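Local coordinates for protein binary enterotoxin of Clostridium perfringens component a (Clostridium perfringens, PDB 5H04) that binds NADH in its nucleotide pocket and, as the enzymatic component of a two-part clostridial enterotoxin, probably transfers ADP-ribose from NAD to a host protein, at residues 1-6 with 86-91; 119-124 with 189-194; 297-302 with 356-361. All blocks are in the same frame, centred on the assembly; numbering follows the deposited sequence.

Interaction 1 of 3, residues 1-6 with 86-91; sequences MLDDNR and LTKPLY
Arg6 reaches across to the backbone of 86-91 and shows how one guanidinium can tie a chain terminus to a loop. Its CB points to 86-91, CG sits between the backbone N and the carbonyl carbon (chi1 75°), and the chain then runs extended to NE. Arg6 NE, lying 4.1 Å from Leu90 CD1, bonds Asp3 OD1 in a salt bridge; that oxygen is met from above the carboxylate plane. Arg6 NH1 gives a nearly straight bond to Pro89 O at 2.8 Å, in the guanidinium plane, while Arg6 NH2 makes a more bent one, reaching Lys88 O at 3.0 Å from above its carbonyl plane. Leu90 CD1 covers one face of the group and Lys88 CG the opposite one, so its orientation is fixed between aliphatic carbons, with carbonyls at its edge. Lys88 passes Arg6 head to tail, and its chain, bent at chi3, brings Lys88 NZ to Arg6 O at 2.8 Å. Asp3 OD2 takes two donors from one residue: Thr87 OG1 at 2.7 Å on the anti side, and Thr87 N at 2.8 Å. Trp20 NE1 also bonds Asp3 OD1. Two overlapping type I turns thus present an Asp-Arg pair to the loop entering edge strand 90-96 of the first ADP-ribosyltransferase-like domain.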
loop_
_atom_site.group_PDB
_atom_site.type_symbol
_atom_site.label_atom_id
_atom_site.label_comp_id
_atom_site.label_asym_id
_atom_site.label_seq_id
_atom_site.Cartn_x
_atom_site.Cartn_y
_atom_site.Cartn_z
ATOM N N MET A 1 13.258 16.712 -25.249
ATOM C CA MET A 1 13.015 16.523 -26.680
ATOM C C MET A 1 12.460 15.137 -27.012
ATOM O O MET A 1 11.817 14.944 -28.053
ATOM C CB MET A 1 14.305 16.758 -27.469
ATOM C CG MET A 1 14.652 18.225 -27.678
ATOM S SD MET A 1 13.394 19.105 -28.629
ATOM C CE MET A 1 13.422 18.201 -30.179
ATOM N N LEU A 2 12.710 14.165 -26.128
ATOM C CA LEU A 2 12.318 12.787 -26.410
ATOM C C LEU A 2 10.803 12.602 -26.461
ATOM O O LEU A 2 10.339 11.588 -26.990
ATOM C CB LEU A 2 12.940 11.843 -25.376
ATOM C CG LEU A 2 14.472 11.749 -25.429
ATOM C CD1 LEU A 2 15.043 11.062 -24.183
ATOM C CD2 LEU A 2 14.933 11.042 -26.691
ATOM N N ASP A 3 10.022 13.559 -25.950
ATOM C CA ASP A 3 8.565 13.506 -26.012
ATOM C C ASP A 3 7.987 14.493 -27.028
ATOM O O ASP A 3 6.783 14.771 -26.997
ATOM C CB ASP A 3 7.952 13.781 -24.635
ATOM C CG ASP A 3 8.180 12.645 -23.633
ATOM O OD1 ASP A 3 8.418 11.495 -24.061
ATOM O OD2 ASP A 3 8.099 12.901 -22.408
ATOM N N ASP A 4 8.815 15.031 -27.930
ATOM C CA ASP A 4 8.343 16.106 -28.804
ATOM C C ASP A 4 7.423 15.607 -29.906
ATOM O O ASP A 4 6.553 16.355 -30.374
ATOM C CB ASP A 4 9.521 16.853 -29.439
ATOM C CG ASP A 4 9.069 18.069 -30.253
ATOM O OD1 ASP A 4 8.341 18.915 -29.686
ATOM O OD2 ASP A 4 9.423 18.168 -31.453
ATOM N N ASN A 5 7.594 14.369 -30.354
ATOM C CA ASN A 5 6.837 13.888 -31.496
ATOM C C ASN A 5 5.818 12.825 -31.117
ATOM O O ASN A 5 5.383 12.057 -31.985
ATOM C CB ASN A 5 7.786 13.365 -32.573
ATOM C CG ASN A 5 7.777 14.231 -33.812
ATOM O OD1 ASN A 5 6.719 14.688 -34.258
ATOM N ND2 ASN A 5 8.959 14.485 -34.363
ATOM N N ARG A 6 5.404 12.774 -29.850
ATOM C CA ARG A 6 4.489 11.699 -29.513
ATOM C C ARG A 6 3.206 12.239 -28.889
ATOM O O ARG A 6 3.208 13.297 -28.252
ATOM C CB ARG A 6 5.124 10.692 -28.545
ATOM C CG ARG A 6 5.227 11.191 -27.114
ATOM C CD ARG A 6 5.384 10.037 -26.143
ATOM N NE ARG A 6 5.731 10.489 -24.803
ATOM C CZ ARG A 6 4.846 10.779 -23.851
ATOM N NH1 ARG A 6 3.536 10.672 -24.090
ATOM N NH2 ARG A 6 5.271 11.178 -22.664
ATOM N N LEU A 86 9.303 11.300 -17.658
ATOM C CA LEU A 86 8.436 11.807 -18.715
ATOM C C LEU A 86 8.355 13.334 -18.654
ATOM O O LEU A 86 8.385 13.930 -17.580
ATOM C CB LEU A 86 7.027 11.216 -18.584
ATOM C CG LEU A 86 6.810 9.694 -18.639
ATOM C CD1 LEU A 86 5.340 9.334 -18.381
ATOM C CD2 LEU A 86 7.247 9.143 -19.981
ATOM N N THR A 87 8.249 13.969 -19.825
ATOM C CA THR A 87 8.038 15.415 -19.898
ATOM C C THR A 87 6.596 15.789 -20.225
ATOM O O THR A 87 6.243 16.972 -20.163
ATOM C CB THR A 87 8.969 16.050 -20.943
ATOM O OG1 THR A 87 8.613 15.586 -22.248
ATOM C CG2 THR A 87 10.416 15.691 -20.657
ATOM N N LYS A 88 5.774 14.812 -20.584
ATOM C CA LYS A 88 4.326 14.962 -20.701
ATOM C C LYS A 88 3.715 13.622 -20.307
ATOM O O LYS A 88 4.425 12.621 -20.209
ATOM C CB LYS A 88 3.916 15.366 -22.122
ATOM C CG LYS A 88 4.164 14.303 -23.168
ATOM C CD LYS A 88 3.856 14.807 -24.577
ATOM C CE LYS A 88 2.362 14.846 -24.859
ATOM N NZ LYS A 88 2.071 15.006 -26.312
ATOM N N PRO A 89 2.402 13.592 -20.039
ATOM C CA PRO A 89 1.792 12.323 -19.615
ATOM C C PRO A 89 1.915 11.227 -20.664
ATOM O O PRO A 89 1.988 11.480 -21.871
ATOM C CB PRO A 89 0.326 12.703 -19.378
ATOM C CG PRO A 89 0.380 14.154 -19.022
ATOM C CD PRO A 89 1.471 14.723 -19.885
ATOM N N LEU A 90 1.923 9.982 -20.183
ATOM C CA LEU A 90 1.925 8.818 -21.063
ATOM C C LEU A 90 0.909 7.814 -20.545
ATOM O O LEU A 90 0.955 7.429 -19.370
ATOM C CB LEU A 90 3.319 8.179 -21.139
ATOM C CG LEU A 90 3.426 6.930 -22.019
ATOM C CD1 LEU A 90 3.508 7.302 -23.497
ATOM C CD2 LEU A 90 4.612 6.058 -21.603
ATOM N N TYR A 91 -0.019 7.416 -21.404
ATOM C CA TYR A 91 -0.923 6.320 -21.088
ATOM C C TYR A 91 -0.231 4.995 -21.373
ATOM O O TYR A 91 0.434 4.844 -22.402
ATOM C CB TYR A 91 -2.207 6.423 -21.912
ATOM C CG TYR A 91 -3.123 7.589 -21.553
ATOM C CD1 TYR A 91 -2.915 8.858 -22.091
ATOM C CD2 TYR A 91 -4.203 7.415 -20.687
ATOM C CE1 TYR A 91 -3.755 9.927 -21.765
ATOM C CE2 TYR A 91 -5.047 8.478 -20.362
ATOM C CZ TYR A 91 -4.817 9.731 -20.903
ATOM O OH TYR A 91 -5.664 10.787 -20.582
#

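Interaction 2 of 3, residues 119-124 with 189-194; sequences EAINNF and TGLSIV
The ring of Phe124 meets Leu191 at its edge: Leu191 CD1 lies near the ring plane, 3.8 Å from Phe124 CD2 and a little farther from CE2. Phe101 and Phe103 also meet the ring edge-to-face, and Val204 of the neighbouring strand 199-209 touches it. Phe124 CG is anti to the backbone N (chi1 -168°), a torsion that sets the ring edge against Leu191, where the two side chains pass at a slant.

The two branches of Leu191 divide the work. While CD1 serves the phenylalanine, Leu191 CD2 turns to Ile121, standing 3.8 Å from Ile121 O and 4.1 Å from Ile121 CG1 as the two side chains run past each other in opposite senses. This is a helix packed on a beta sheet through apolar side chains, in the first of the chain's two ADP-ribosyltransferase-family regions: helix 118-128 lies against strand 185-196, and the axes of 119-124 and 189-194 run nearly antiparallel (164°) and come within 10.0 Å.

Three residues before Phe124, Ile121 extends with both side-chain torsions near 180°, which brings CD1 to the strand. There Ile121 CD1 lies 3.5 Å from Ile193 CG1. Ile193 starts out alongside the helix rather than at it, and its CG1 branch makes the approach. Ile116, in the loop before the helix, touches both isoleucines. Where Thr189 and Gly190 both face Asp205 of strand 199-209, a classic beta bulge interrupts the regular pairing just before Leu191.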
loop_
_atom_site.group_PDB
_atom_site.type_symbol
_atom_site.label_atom_id
_atom_site.label_comp_id
_atom_site.label_asym_id
_atom_site.label_seq_id
_atom_site.Cartn_x
_atom_site.Cartn_y
_atom_site.Cartn_z
ATOM N N GLU A 119 -23.728 -8.322 -13.257
ATOM C CA GLU A 119 -23.762 -8.089 -11.817
ATOM C C GLU A 119 -22.350 -8.036 -11.235
ATOM O O GLU A 119 -22.066 -7.217 -10.351
ATOM C CB GLU A 119 -24.600 -9.171 -11.129
ATOM C CG GLU A 119 -24.611 -9.073 -9.584
ATOM C CD GLU A 119 -23.862 -10.206 -8.896
ATOM O OE1 GLU A 119 -23.326 -11.078 -9.617
ATOM O OE2 GLU A 119 -23.819 -10.208 -7.643
ATOM N N ALA A 120 -21.454 -8.896 -11.719
ATOM C CA ALA A 120 -20.083 -8.886 -11.221
ATOM C C ALA A 120 -19.402 -7.559 -11.533
ATOM O O ALA A 120 -18.755 -6.955 -10.667
ATOM C CB ALA A 120 -19.298 -10.060 -11.817
ATOM N N ILE A 121 -19.553 -7.073 -12.766
ATOM C CA ILE A 121 -18.883 -5.822 -13.094
ATOM C C ILE A 121 -19.553 -4.650 -12.375
ATOM O O ILE A 121 -18.907 -3.629 -12.107
ATOM C CB ILE A 121 -18.818 -5.618 -14.623
ATOM C CG1 ILE A 121 -17.693 -4.627 -14.956
ATOM C CG2 ILE A 121 -20.162 -5.171 -15.176
ATOM C CD1 ILE A 121 -17.630 -4.198 -16.402
ATOM N N ASN A 122 -20.842 -4.770 -12.038
ATOM C CA ASN A 122 -21.459 -3.747 -11.195
ATOM C C ASN A 122 -20.835 -3.743 -9.803
ATOM O O ASN A 122 -20.534 -2.676 -9.259
ATOM C CB ASN A 122 -22.977 -3.941 -11.116
ATOM C CG ASN A 122 -23.730 -3.238 -12.270
ATOM O OD1 ASN A 122 -23.169 -2.389 -12.979
ATOM N ND2 ASN A 122 -25.004 -3.602 -12.460
ATOM N N ASN A 123 -20.592 -4.926 -9.224
ATOM C CA ASN A 123 -19.917 -4.978 -7.928
ATOM C C ASN A 123 -18.473 -4.500 -8.037
ATOM O O ASN A 123 -17.955 -3.851 -7.115
ATOM C CB ASN A 123 -19.965 -6.397 -7.358
ATOM C CG ASN A 123 -21.367 -6.815 -6.933
ATOM O OD1 ASN A 123 -22.221 -5.977 -6.659
ATOM N ND2 ASN A 123 -21.597 -8.123 -6.863
ATOM N N PHE A 124 -17.805 -4.836 -9.143
ATOM C CA PHE A 124 -16.446 -4.360 -9.383
ATOM C C PHE A 124 -16.397 -2.840 -9.374
ATOM O O PHE A 124 -15.480 -2.245 -8.798
ATOM C CB PHE A 124 -15.939 -4.919 -10.718
ATOM C CG PHE A 124 -14.458 -4.733 -10.961
ATOM C CD1 PHE A 124 -13.522 -5.325 -10.137
ATOM C CD2 PHE A 124 -14.006 -4.004 -12.062
ATOM C CE1 PHE A 124 -12.162 -5.166 -10.376
ATOM C CE2 PHE A 124 -12.661 -3.841 -12.306
ATOM C CZ PHE A 124 -11.730 -4.428 -11.463
ATOM N N THR A 189 -10.295 5.987 -12.539
ATOM C CA THR A 189 -10.961 7.139 -13.128
ATOM C C THR A 189 -12.097 6.752 -14.066
ATOM O O THR A 189 -12.760 7.648 -14.610
ATOM C CB THR A 189 -9.946 7.987 -13.902
ATOM O OG1 THR A 189 -9.385 7.182 -14.963
ATOM C CG2 THR A 189 -8.832 8.485 -12.959
ATOM N N GLY A 190 -12.324 5.460 -14.303
ATOM C CA GLY A 190 -13.393 5.045 -15.194
ATOM C C GLY A 190 -13.402 3.545 -15.353
ATOM O O GLY A 190 -12.407 2.854 -15.086
ATOM N N LEU A 191 -14.550 3.040 -15.776
ATOM C CA LEU A 191 -14.763 1.616 -15.956
ATOM C C LEU A 191 -15.618 1.391 -17.191
ATOM O O LEU A 191 -16.610 2.098 -17.395
ATOM C CB LEU A 191 -15.467 0.999 -14.741
ATOM C CG LEU A 191 -15.760 -0.506 -14.771
ATOM C CD1 LEU A 191 -14.474 -1.371 -14.829
ATOM C CD2 LEU A 191 -16.633 -0.898 -13.585
ATOM N N SER A 192 -15.243 0.398 -17.999
ATOM C CA SER A 192 -16.010 0.048 -19.191
ATOM C C SER A 192 -15.643 -1.372 -19.582
ATOM O O SER A 192 -14.771 -1.996 -18.983
ATOM C CB SER A 192 -15.728 1.012 -20.345
ATOM O OG SER A 192 -14.391 0.880 -20.799
ATOM N N ILE A 193 -16.317 -1.881 -20.602
ATOM C CA ILE A 193 -16.000 -3.187 -21.171
ATOM C C ILE A 193 -15.317 -2.965 -22.513
ATOM O O ILE A 193 -15.802 -2.180 -23.339
ATOM C CB ILE A 193 -17.262 -4.057 -21.317
ATOM C CG1 ILE A 193 -17.797 -4.445 -19.937
ATOM C CG2 ILE A 193 -16.959 -5.299 -22.150
ATOM C CD1 ILE A 193 -19.159 -5.098 -19.946
ATOM N N VAL A 194 -14.184 -3.640 -22.727
ATOM C CA VAL A 194 -13.454 -3.585 -23.989
ATOM C C VAL A 194 -13.423 -4.992 -24.566
ATOM O O VAL A 194 -13.294 -5.968 -23.819
ATOM C CB VAL A 194 -12.026 -3.006 -23.818
ATOM C CG1 VAL A 194 -11.199 -3.815 -22.826
ATOM C CG2 VAL A 194 -11.291 -2.931 -25.155
#

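Interaction 3 of 3, residues 297-302 with 356-361; sequences RRMGPN and LILRLH. With NAI (1,4-dihydronicotinamide adenine dinucleotide), chain B.
Arg298 and Ile357 run alongside each other in the same sense on one face of an antiparallel pair of strands, with Ile357 CD1 over a face of the guanidinium, 3.4 Å from Arg298 NH1. The bend at chi2 (-54°) folds the arginine back along its neighbour, and NH2 is then held by the carbonyls of Ser345 and Phe59. On the other face, Met299 crosses Leu358 at a slant, Met299 SD lying 3.6 Å from Leu358 CB, while Arg297 and Leu358 pair CB to CB. Leu358 N bonds Arg297 O at 2.8 Å and Met299 N bonds Leu356 O at 2.7 Å.

Arg297 shares its root with that hydrophobic face but extends away from it to the dinucleotide. Arg297 NH1 bonds NAI O1N, on the nicotinamide-side phosphate, at 2.9 Å; NH2 adds weak bonds to both phosphates, and Glu303 makes a salt bridge with NE. The backbone of Arg298 grips the carboxamide twice: its N donates to NAI O7N at 2.7 Å, and its O accepts from NAI N7N at 3.0 Å in an almost straight bond. An edge strand that reads the nicotinamide amide through its backbone and meets the phosphates with an arginine is characteristic of the NAD site of ADP-ribosyltransferases.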
loop_
_atom_site.group_PDB
_atom_site.type_symbol
_atom_site.label_atom_id
_atom_site.label_comp_id
_atom_site.label_asym_id
_atom_site.label_seq_id
_atom_site.Cartn_x
_atom_site.Cartn_y
_atom_site.Cartn_z
ATOM N N ARG A 297 -0.014 -0.753 11.213
ATOM C CA ARG A 297 -0.283 -1.313 12.533
ATOM C C ARG A 297 -0.033 -2.814 12.514
ATOM O O ARG A 297 -0.523 -3.516 11.626
ATOM C CB ARG A 297 -1.724 -1.018 12.992
ATOM C CG ARG A 297 -2.068 -1.678 14.325
ATOM C CD ARG A 297 -3.484 -1.324 14.845
ATOM N NE ARG A 297 -3.860 -2.244 15.912
ATOM C CZ ARG A 297 -3.358 -2.191 17.147
ATOM N NH1 ARG A 297 -2.481 -1.248 17.466
ATOM N NH2 ARG A 297 -3.721 -3.081 18.062
ATOM N N ARG A 298 0.751 -3.299 13.482
ATOM C CA ARG A 298 0.870 -4.734 13.704
ATOM C C ARG A 298 -0.326 -5.163 14.544
ATOM O O ARG A 298 -0.446 -4.771 15.711
ATOM C CB ARG A 298 2.198 -5.069 14.379
ATOM C CG ARG A 298 3.396 -4.688 13.515
ATOM C CD ARG A 298 3.274 -5.309 12.124
ATOM N NE ARG A 298 4.241 -4.736 11.191
ATOM C CZ ARG A 298 5.156 -5.432 10.530
ATOM N NH1 ARG A 298 5.242 -6.747 10.689
ATOM N NH2 ARG A 298 5.988 -4.810 9.703
ATOM N N MET A 299 -1.234 -5.923 13.940
ATOM C CA MET A 299 -2.526 -6.212 14.539
ATOM C C MET A 299 -2.505 -7.585 15.193
ATOM O O MET A 299 -1.908 -8.531 14.668
ATOM C CB MET A 299 -3.649 -6.154 13.492
ATOM C CG MET A 299 -3.809 -4.785 12.822
ATOM S SD MET A 299 -5.026 -4.800 11.491
ATOM C CE MET A 299 -6.531 -4.495 12.394
ATOM N N GLY A 300 -3.171 -7.690 16.336
ATOM C CA GLY A 300 -3.364 -8.969 16.977
ATOM C C GLY A 300 -4.562 -9.682 16.384
ATOM O O GLY A 300 -5.417 -9.064 15.742
ATOM N N PRO A 301 -4.659 -10.994 16.600
ATOM C CA PRO A 301 -5.741 -11.760 15.956
ATOM C C PRO A 301 -7.132 -11.428 16.463
ATOM O O PRO A 301 -8.108 -11.662 15.739
ATOM C CB PRO A 301 -5.366 -13.216 16.272
ATOM C CG PRO A 301 -4.583 -13.116 17.538
ATOM C CD PRO A 301 -3.761 -11.866 17.377
ATOM N N ASN A 302 -7.262 -10.918 17.688
ATOM C CA ASN A 302 -8.575 -10.529 18.197
ATOM C C ASN A 302 -9.213 -9.432 17.354
ATOM O O ASN A 302 -10.442 -9.307 17.328
ATOM C CB ASN A 302 -8.477 -10.036 19.646
ATOM C CG ASN A 302 -8.054 -11.119 20.628
ATOM O OD1 ASN A 302 -7.758 -10.816 21.783
ATOM N ND2 ASN A 302 -8.016 -12.378 20.181
ATOM N N LEU A 356 -0.693 -9.958 11.171
ATOM C CA LEU A 356 -1.612 -9.105 10.426
ATOM C C LEU A 356 -1.046 -7.697 10.417
ATOM O O LEU A 356 -0.860 -7.095 11.482
ATOM C CB LEU A 356 -3.004 -9.145 11.053
ATOM C CG LEU A 356 -3.610 -10.552 11.034
ATOM C CD1 LEU A 356 -4.765 -10.630 12.003
ATOM C CD2 LEU A 356 -4.060 -10.949 9.615
ATOM N N ILE A 357 -0.736 -7.194 9.224
ATOM C CA ILE A 357 -0.070 -5.912 9.043
ATOM C C ILE A 357 -1.068 -4.978 8.367
ATOM O O ILE A 357 -1.349 -5.115 7.171
ATOM C CB ILE A 357 1.213 -6.051 8.211
ATOM C CG1 ILE A 357 2.160 -7.095 8.835
ATOM C CG2 ILE A 357 1.903 -4.698 8.068
ATOM C CD1 ILE A 357 3.381 -7.433 7.955
ATOM N N LEU A 358 -1.596 -4.024 9.126
ATOM C CA LEU A 358 -2.464 -3.002 8.552
ATOM C C LEU A 358 -1.630 -2.001 7.765
ATOM O O LEU A 358 -0.615 -1.512 8.259
ATOM C CB LEU A 358 -3.228 -2.281 9.653
ATOM C CG LEU A 358 -4.308 -1.276 9.218
ATOM C CD1 LEU A 358 -5.497 -2.006 8.636
ATOM C CD2 LEU A 358 -4.747 -0.397 10.393
ATOM N N ARG A 359 -2.054 -1.705 6.536
ATOM C CA ARG A 359 -1.474 -0.639 5.719
ATOM C C ARG A 359 -2.639 0.296 5.432
ATOM O O ARG A 359 -3.441 0.024 4.538
ATOM C CB ARG A 359 -0.841 -1.167 4.421
ATOM C CG ARG A 359 -0.247 -0.050 3.554
ATOM C CD ARG A 359 0.848 -0.542 2.608
ATOM N NE ARG A 359 0.329 -1.443 1.582
ATOM C CZ ARG A 359 1.108 -2.064 0.711
ATOM N NH1 ARG A 359 2.422 -1.872 0.757
ATOM N NH2 ARG A 359 0.580 -2.883 -0.185
ATOM N N LEU A 360 -2.743 1.385 6.192
ATOM C CA LEU A 360 -3.985 2.151 6.298
ATOM C C LEU A 360 -3.861 3.460 5.543
ATOM O O LEU A 360 -2.962 4.263 5.816
ATOM C CB LEU A 360 -4.325 2.407 7.764
ATOM C CG LEU A 360 -5.525 3.299 8.082
ATOM C CD1 LEU A 360 -6.843 2.622 7.734
ATOM C CD2 LEU A 360 -5.503 3.706 9.556
ATOM N N HIS A 361 -4.782 3.690 4.614
ATOM C CA HIS A 361 -4.937 5.014 4.040
ATOM C C HIS A 361 -5.670 5.872 5.062
ATOM O O HIS A 361 -6.853 5.644 5.336
ATOM C CB HIS A 361 -5.698 4.953 2.717
ATOM C CG HIS A 361 -6.024 6.304 2.170
ATOM N ND1 HIS A 361 -5.225 6.943 1.249
ATOM C CD2 HIS A 361 -7.031 7.166 2.458
ATOM C CE1 HIS A 361 -5.740 8.128 0.969
ATOM N NE2 HIS A 361 -6.833 8.289 1.692
HETATM P PA NAI B . -3.710 -2.221 21.702
HETATM O O1A NAI B . -4.552 -1.744 22.925
HETATM O O2A NAI B . -4.256 -1.661 20.377
HETATM O O5B NAI B . -3.740 -3.840 21.585
HETATM C C5B NAI B . -3.376 -4.694 22.656
HETATM C C4B NAI B . -4.157 -6.028 22.434
HETATM O O4B NAI B . -5.673 -5.694 22.298
HETATM C C3B NAI B . -3.812 -6.593 21.344
HETATM O O3B NAI B . -3.804 -8.040 21.475
HETATM C C2B NAI B . -4.972 -6.213 20.231
HETATM O O2B NAI B . -4.970 -7.230 19.189
HETATM C C1B NAI B . -6.070 -6.144 20.873
HETATM N N9A NAI B . -6.941 -5.098 20.322
HETATM C C8A NAI B . -6.662 -3.782 20.152
HETATM N N7A NAI B . -7.782 -3.209 19.593
HETATM C C5A NAI B . -8.735 -4.192 19.434
HETATM C C6A NAI B . -10.013 -4.145 18.927
HETATM N N6A NAI B . -10.821 -3.110 18.387
HETATM N N1A NAI B . -10.753 -5.278 18.875
HETATM C C2A NAI B . -10.230 -6.459 19.321
HETATM N N3A NAI B . -8.956 -6.511 19.840
HETATM C C4A NAI B . -8.220 -5.374 19.891
HETATM O O3 NAI B . -2.178 -1.808 21.903
HETATM P PN NAI B . -0.908 -2.431 21.143
HETATM O O1N NAI B . -1.122 -2.601 19.693
HETATM O O2N NAI B . -0.499 -3.803 21.717
HETATM O O5D NAI B . 0.247 -1.337 21.339
HETATM C C5D NAI B . 0.820 -1.156 22.580
HETATM C C4D NAI B . 1.685 0.012 22.557
HETATM O O4D NAI B . 2.496 -0.025 21.501
HETATM C C3D NAI B . 0.798 1.410 22.449
HETATM O O3D NAI B . 1.499 2.451 23.280
HETATM C C2D NAI B . 0.809 1.704 21.248
HETATM O O2D NAI B . 0.591 3.150 20.993
HETATM C C1D NAI B . 2.283 1.244 20.760
HETATM N N1N NAI B . 2.364 1.051 19.458
HETATM C C2N NAI B . 1.600 0.033 18.788
HETATM C C3N NAI B . 1.784 -0.187 17.287
HETATM C C7N NAI B . 1.299 -1.418 16.610
HETATM O O7N NAI B . 1.647 -1.598 15.426
HETATM N N7N NAI B . 0.485 -2.348 17.275
HETATM C C4N NAI B . 2.448 0.887 16.423
HETATM C C5N NAI B . 3.501 1.657 17.213
HETATM C C6N NAI B . 3.268 1.880 18.702
#

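How the interactions relate
Along the chain the three contacts come in series, each closing before the next opens. Interactions 1 and 2 belong to the first five-stranded mixed sheet, their centres about 30 Å apart: one reaches its edge strand 90-96, the other packs helix 118-128 on strand 185-196. Interaction 3 joins strands 293-299 and 356-362 of a second sheet, its centre about 30 Å from that of interaction 2 and about 41 Å from that of interaction 1, which lies on the opposite side of the chain's centre. Both sheets have strand order 1-3-5-4-2, a sign of two related ADP-ribosyltransferase folds in tandem. The NADH lies with the second, at interaction 3, whereas interactions 1 and 2 are structural packing away from the nucleotide site.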